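Local coordinates for protein cyclin homolog (Herpesvirus saimiri, PDB 2F2C) that probably helps drive host T-cell proliferation and transformation during latent infection, as a viral cyclin of the D type that modulates the host cell cycle, at residues Leu94-Ala99 / Asn129-Asn134; Gly105-Thr110 / Asn134-Ile139. One frame throughout, in Å; residues are numbered along the deposited sequence.

Both contacts join the same two helices of the N-terminal cyclin domain, 94-109 and 129-142, with centres about 10 Å apart. Contact 1 (94-99 with 129-134) takes the first turns of each helix; contact 2 (105-110 with 134-139) takes the end of the first helix and the middle of the second. Along the chain the segments alternate, 94-99, 105-110, 129-134, 134-139, and Asn134 is shared. Between the contacts, Gln135 OE1 packs 3.7 Å from Lys96 NZ. The helices meet closely at contact 1, whereas at contact 2 two long charged side chains bridge them beside the neighbouring protein chain, consistent with the partner-binding face of a cyclin box.

Contact 1 of 2, residues Leu94-Ala99 / Asn129-Asn134; sequences LQKIGA and NLELIN
Lys96 reaches across from helix 94-109 and sets its ammonium group against the backbone of helix 129-142, giving a hydrogen bond from Lys96 NZ to Glu131 O of 3.2 Å. The approach is not along a lone pair: the donor stands above the carbonyl plane, and the C=O...N angle is 129°. The lysine gets there by folding. It leaves its helix with CG anti to the backbone N, then bends at chi3 (78°) and chi4, which turns NZ towards the carbonyl. The Glu131 carboxylate is near but does not touch, its OE2 lying 4.9 Å from Lys96 NZ, so the attraction between the two charges is probably supplementary.

The apolar part is small. Lys96 CD rests 4.3 Å from Glu131 CB, aliphatic against aliphatic. One turn further along, Ala99 points its methyl at the second helix and meets Leu132 CD2 at 4.2 Å; the same leucine methyl lies equally far from Lys96 O. Val116 and Leu119 of helix 116-119, together with Phe127, also pack on Leu132.

The helix segments are inclined at 66°, their axes 9.7 Å apart at closest approach, with Lys96 and Leu132 nearest in the backbone. At this crossing in the cyclin fold, the off-lone-pair approach and the distant carboxylate suggest that the lysine adds only a modest polar tie to a small apolar contact.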
loop_
_atom_site.group_PDB
_atom_site.type_symbol
_atom_site.label_atom_id
_atom_site.label_comp_id
_atom_site.label_asym_id
_atom_site.label_seq_id
_atom_site.Cartn_x
_atom_site.Cartn_y
_atom_site.Cartn_z
ATOM N N LEU A 94 -12.228 -13.175 23.592
ATOM C CA LEU A 94 -12.531 -12.981 22.183
ATOM C C LEU A 94 -12.603 -11.518 21.830
ATOM O O LEU A 94 -12.141 -11.110 20.768
ATOM C CB LEU A 94 -13.867 -13.618 21.833
ATOM C CG LEU A 94 -13.976 -14.518 20.601
ATOM C CD1 LEU A 94 -15.443 -14.737 20.295
ATOM C CD2 LEU A 94 -13.250 -13.992 19.380
ATOM N N GLN A 95 -13.179 -10.729 22.723
ATOM C CA GLN A 95 -13.337 -9.305 22.491
ATOM C C GLN A 95 -11.993 -8.591 22.384
ATOM O O GLN A 95 -11.813 -7.730 21.525
ATOM C CB GLN A 95 -14.206 -8.680 23.582
ATOM C CG GLN A 95 -14.683 -7.282 23.239
ATOM C CD GLN A 95 -15.823 -6.792 24.109
ATOM O OE1 GLN A 95 -16.507 -5.840 23.732
ATOM N NE2 GLN A 95 -16.025 -7.419 25.267
ATOM N N LYS A 96 -11.053 -8.962 23.248
ATOM C CA LYS A 96 -9.702 -8.412 23.217
ATOM C C LYS A 96 -9.042 -8.700 21.875
ATOM O O LYS A 96 -8.365 -7.848 21.302
ATOM C CB LYS A 96 -8.871 -9.006 24.348
ATOM C CG LYS A 96 -7.586 -8.267 24.652
ATOM C CD LYS A 96 -7.168 -8.481 26.101
ATOM C CE LYS A 96 -6.525 -9.838 26.337
ATOM N NZ LYS A 96 -5.064 -9.785 26.088
ATOM N N ILE A 97 -9.259 -9.906 21.364
ATOM C CA ILE A 97 -8.645 -10.298 20.101
ATOM C C ILE A 97 -9.167 -9.410 18.986
ATOM O O ILE A 97 -8.381 -8.794 18.255
ATOM C CB ILE A 97 -8.898 -11.803 19.793
ATOM C CG1 ILE A 97 -8.202 -12.683 20.849
ATOM C CG2 ILE A 97 -8.407 -12.141 18.386
ATOM C CD1 ILE A 97 -8.574 -14.166 20.819
ATOM N N GLY A 98 -10.496 -9.337 18.885
ATOM C CA GLY A 98 -11.160 -8.596 17.824
ATOM C C GLY A 98 -10.869 -7.116 17.921
ATOM O O GLY A 98 -10.833 -6.411 16.909
ATOM N N ALA A 99 -10.673 -6.646 19.148
ATOM C CA ALA A 99 -10.300 -5.263 19.387
ATOM C C ALA A 99 -8.937 -5.000 18.779
ATOM O O ALA A 99 -8.753 -3.989 18.129
ATOM C CB ALA A 99 -10.293 -4.945 20.877
ATOM N N ASN A 129 -4.682 -1.122 28.837
ATOM C CA ASN A 129 -4.008 -0.856 27.551
ATOM C C ASN A 129 -2.816 -1.773 27.248
ATOM O O ASN A 129 -2.652 -2.239 26.114
ATOM C CB ASN A 129 -3.665 0.641 27.340
ATOM C CG ASN A 129 -3.028 1.301 28.562
ATOM O OD1 ASN A 129 -3.618 2.206 29.161
ATOM N ND2 ASN A 129 -1.813 0.876 28.917
ATOM N N LEU A 130 -2.002 -2.036 28.269
ATOM C CA LEU A 130 -0.902 -2.981 28.156
ATOM C C LEU A 130 -1.426 -4.328 27.644
ATOM O O LEU A 130 -0.793 -4.970 26.797
ATOM C CB LEU A 130 -0.173 -3.104 29.505
ATOM C CG LEU A 130 0.756 -4.280 29.851
ATOM C CD1 LEU A 130 2.060 -3.799 30.499
ATOM C CD2 LEU A 130 0.031 -5.288 30.757
ATOM N N GLU A 131 -2.599 -4.726 28.135
ATOM C CA GLU A 131 -3.244 -5.960 27.699
ATOM C C GLU A 131 -3.686 -5.917 26.238
ATOM O O GLU A 131 -3.663 -6.937 25.554
ATOM C CB GLU A 131 -4.428 -6.286 28.597
ATOM C CG GLU A 131 -4.037 -6.491 30.050
ATOM C CD GLU A 131 -5.148 -7.109 30.878
ATOM O OE1 GLU A 131 -4.966 -7.220 32.116
ATOM O OE2 GLU A 131 -6.200 -7.489 30.298
ATOM N N LEU A 132 -4.098 -4.745 25.769
ATOM C CA LEU A 132 -4.400 -4.566 24.361
ATOM C C LEU A 132 -3.083 -4.605 23.577
ATOM O O LEU A 132 -2.963 -5.316 22.581
ATOM C CB LEU A 132 -5.137 -3.238 24.113
ATOM C CG LEU A 132 -6.272 -3.118 23.069
ATOM C CD1 LEU A 132 -6.279 -1.752 22.372
ATOM C CD2 LEU A 132 -6.261 -4.238 22.018
ATOM N N ILE A 133 -2.092 -3.849 24.045
ATOM C CA ILE A 133 -0.787 -3.765 23.384
ATOM C C ILE A 133 -0.115 -5.136 23.267
ATOM O O ILE A 133 0.377 -5.493 22.201
ATOM C CB ILE A 133 0.113 -2.741 24.112
ATOM C CG1 ILE A 133 -0.464 -1.332 23.928
ATOM C CG2 ILE A 133 1.552 -2.803 23.605
ATOM C CD1 ILE A 133 -0.165 -0.373 25.091
ATOM N N ASN A 134 -0.116 -5.909 24.349
ATOM C CA ASN A 134 0.416 -7.264 24.295
ATOM C C ASN A 134 -0.328 -8.156 23.303
ATOM O O ASN A 134 0.268 -9.019 22.662
ATOM C CB ASN A 134 0.471 -7.889 25.691
ATOM C CG ASN A 134 1.690 -7.434 26.477
ATOM O OD1 ASN A 134 1.574 -6.694 27.454
ATOM N ND2 ASN A 134 2.871 -7.863 26.040
#

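Contact 2 of 2, residues Gly105-Thr110 / Asn134-Ile139; sequences GSKIRT and NQEKDI
A salt bridge between Lys107 and Glu136 makes this contact, with Lys107 NZ 2.6 Å from Glu136 OE2 in a bond donated by the ammonium group. It uses the syn lone pair of OE2, on the side of the other carboxylate oxygen. OE1 stays farther from the lysine, 3.8 Å from Lys107 NZ, so the grip is one-sided.

Both groups have further partners in the neighbouring protein chain: Lys107 NZ also donates hydrogen bonds to the backbone of that other protein, and Glu136 OE1 is hydrogen-bonded to the other protein's backbone as well. The carboxylate thus divides its oxygens, OE2 towards the lysine and OE1 towards the other chain.

Length is what closes the distance between the helices. Lys107 points at helix 129-142 and runs extended beyond CG. Glu136 points back across, and its CG, anti to the backbone N (chi1 -168°), and extended chain carry the carboxylate out to the ammonium group; the two side chains cross at about a right angle. The lysine's last methylene follows its ammonium group in, Lys107 CE lying 3.4 Å from Glu136 OE2.

Packing comes from the surroundings. Leu103 and Ile104, earlier in helix 94-109, give Glu136 its apolar neighbours, and the backbone of the other protein lies against both charged side chains.

The pair is consistent with the lysine and glutamate of the cyclin box that, in related cyclins, bind the kinase backbone. Here their mutual neutralisation probably lowers the cost of burying both charges, while each still holds the other chain's main chain.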
loop_
_atom_site.group_PDB
_atom_site.type_symbol
_atom_site.label_atom_id
_atom_site.label_comp_id
_atom_site.label_asym_id
_atom_site.label_seq_id
_atom_site.Cartn_x
_atom_site.Cartn_y
_atom_site.Cartn_z
ATOM N N GLY A 105 -5.654 -3.242 11.770
ATOM C CA GLY A 105 -6.332 -2.898 10.512
ATOM C C GLY A 105 -6.398 -1.403 10.278
ATOM O O GLY A 105 -5.942 -0.903 9.242
ATOM N N SER A 106 -6.919 -0.677 11.258
ATOM C CA SER A 106 -7.052 0.756 11.126
ATOM C C SER A 106 -5.677 1.390 10.934
ATOM O O SER A 106 -5.515 2.334 10.166
ATOM C CB SER A 106 -7.739 1.339 12.349
ATOM O OG SER A 106 -6.816 1.496 13.405
ATOM N N LYS A 107 -4.683 0.840 11.619
ATOM C CA LYS A 107 -3.328 1.304 11.479
ATOM C C LYS A 107 -2.797 1.120 10.068
ATOM O O LYS A 107 -1.862 1.810 9.670
ATOM C CB LYS A 107 -2.413 0.604 12.480
ATOM C CG LYS A 107 -2.359 1.270 13.842
ATOM C CD LYS A 107 -1.264 0.640 14.684
ATOM C CE LYS A 107 -1.339 1.063 16.123
ATOM N NZ LYS A 107 -0.286 0.356 16.879
ATOM N N ILE A 108 -3.374 0.205 9.298
ATOM C CA ILE A 108 -2.834 -0.055 7.945
ATOM C C ILE A 108 -3.674 0.571 6.829
ATOM O O ILE A 108 -3.104 1.115 5.890
ATOM C CB ILE A 108 -2.637 -1.583 7.676
ATOM C CG1 ILE A 108 -1.628 -2.167 8.656
ATOM C CG2 ILE A 108 -2.207 -1.838 6.224
ATOM C CD1 ILE A 108 -1.636 -3.679 8.687
ATOM N N ARG A 109 -5.007 0.488 6.925
ATOM C CA ARG A 109 -5.855 0.899 5.813
ATOM C C ARG A 109 -6.585 2.230 5.999
ATOM O O ARG A 109 -7.534 2.521 5.272
ATOM C CB ARG A 109 -6.867 -0.201 5.479
ATOM C CG ARG A 109 -6.298 -1.411 4.707
ATOM C CD ARG A 109 -5.949 -1.147 3.233
ATOM N NE ARG A 109 -5.567 -2.395 2.578
ATOM C CZ ARG A 109 -6.201 -2.939 1.536
ATOM N NH1 ARG A 109 -7.247 -2.346 1.004
ATOM N NH2 ARG A 109 -5.786 -4.083 1.015
ATOM N N THR A 110 -6.145 3.044 6.952
ATOM C CA THR A 110 -6.839 4.296 7.261
ATOM C C THR A 110 -5.884 5.394 7.763
ATOM O O THR A 110 -4.806 5.117 8.293
ATOM C CB THR A 110 -8.014 4.031 8.256
ATOM O OG1 THR A 110 -9.186 4.759 7.854
ATOM C CG2 THR A 110 -7.699 4.555 9.656
ATOM N N ASN A 134 -0.116 -5.909 24.349
ATOM C CA ASN A 134 0.416 -7.264 24.295
ATOM C C ASN A 134 -0.328 -8.156 23.303
ATOM O O ASN A 134 0.268 -9.019 22.662
ATOM C CB ASN A 134 0.471 -7.889 25.691
ATOM C CG ASN A 134 1.690 -7.434 26.477
ATOM O OD1 ASN A 134 1.574 -6.694 27.454
ATOM N ND2 ASN A 134 2.871 -7.863 26.040
ATOM N N GLN A 135 -1.628 -7.920 23.158
ATOM C CA GLN A 135 -2.460 -8.672 22.221
ATOM C C GLN A 135 -2.171 -8.278 20.774
ATOM O O GLN A 135 -2.245 -9.124 19.875
ATOM C CB GLN A 135 -3.950 -8.494 22.547
ATOM C CG GLN A 135 -4.897 -9.352 21.720
ATOM C CD GLN A 135 -4.579 -10.820 21.836
ATOM O OE1 GLN A 135 -4.966 -11.468 22.813
ATOM N NE2 GLN A 135 -3.870 -11.354 20.844
ATOM N N GLU A 136 -1.845 -7.002 20.550
ATOM C CA GLU A 136 -1.376 -6.543 19.235
ATOM C C GLU A 136 -0.033 -7.191 18.914
ATOM O O GLU A 136 0.217 -7.592 17.777
ATOM C CB GLU A 136 -1.239 -5.020 19.181
ATOM C CG GLU A 136 -1.049 -4.478 17.772
ATOM C CD GLU A 136 -0.326 -3.143 17.736
ATOM O OE1 GLU A 136 0.741 -3.024 18.384
ATOM O OE2 GLU A 136 -0.805 -2.219 17.039
ATOM N N LYS A 137 0.813 -7.292 19.932
ATOM C CA LYS A 137 2.151 -7.857 19.803
ATOM C C LYS A 137 2.107 -9.369 19.580
ATOM O O LYS A 137 2.918 -9.903 18.831
ATOM C CB LYS A 137 2.945 -7.526 21.056
ATOM C CG LYS A 137 4.421 -7.812 20.966
ATOM C CD LYS A 137 5.236 -6.773 21.759
ATOM C CE LYS A 137 4.848 -6.698 23.241
ATOM N NZ LYS A 137 5.211 -5.374 23.830
ATOM N N ASP A 138 1.153 -10.047 20.220
ATOM C CA ASP A 138 0.996 -11.490 20.059
ATOM C C ASP A 138 0.390 -11.876 18.709
ATOM O O ASP A 138 0.860 -12.827 18.069
ATOM C CB ASP A 138 0.219 -12.099 21.227
ATOM C CG ASP A 138 1.112 -12.392 22.443
ATOM O OD1 ASP A 138 0.603 -12.355 23.590
ATOM O OD2 ASP A 138 2.332 -12.666 22.358
ATOM N N ILE A 139 -0.636 -11.136 18.272
ATOM C CA ILE A 139 -1.188 -11.307 16.913
ATOM C C ILE A 139 -0.122 -11.125 15.823
ATOM O O ILE A 139 0.095 -12.009 14.987
ATOM C CB ILE A 139 -2.357 -10.346 16.644
ATOM C CG1 ILE A 139 -3.589 -10.751 17.451
ATOM C CG2 ILE A 139 -2.685 -10.314 15.146
ATOM C CD1 ILE A 139 -4.641 -9.684 17.491
#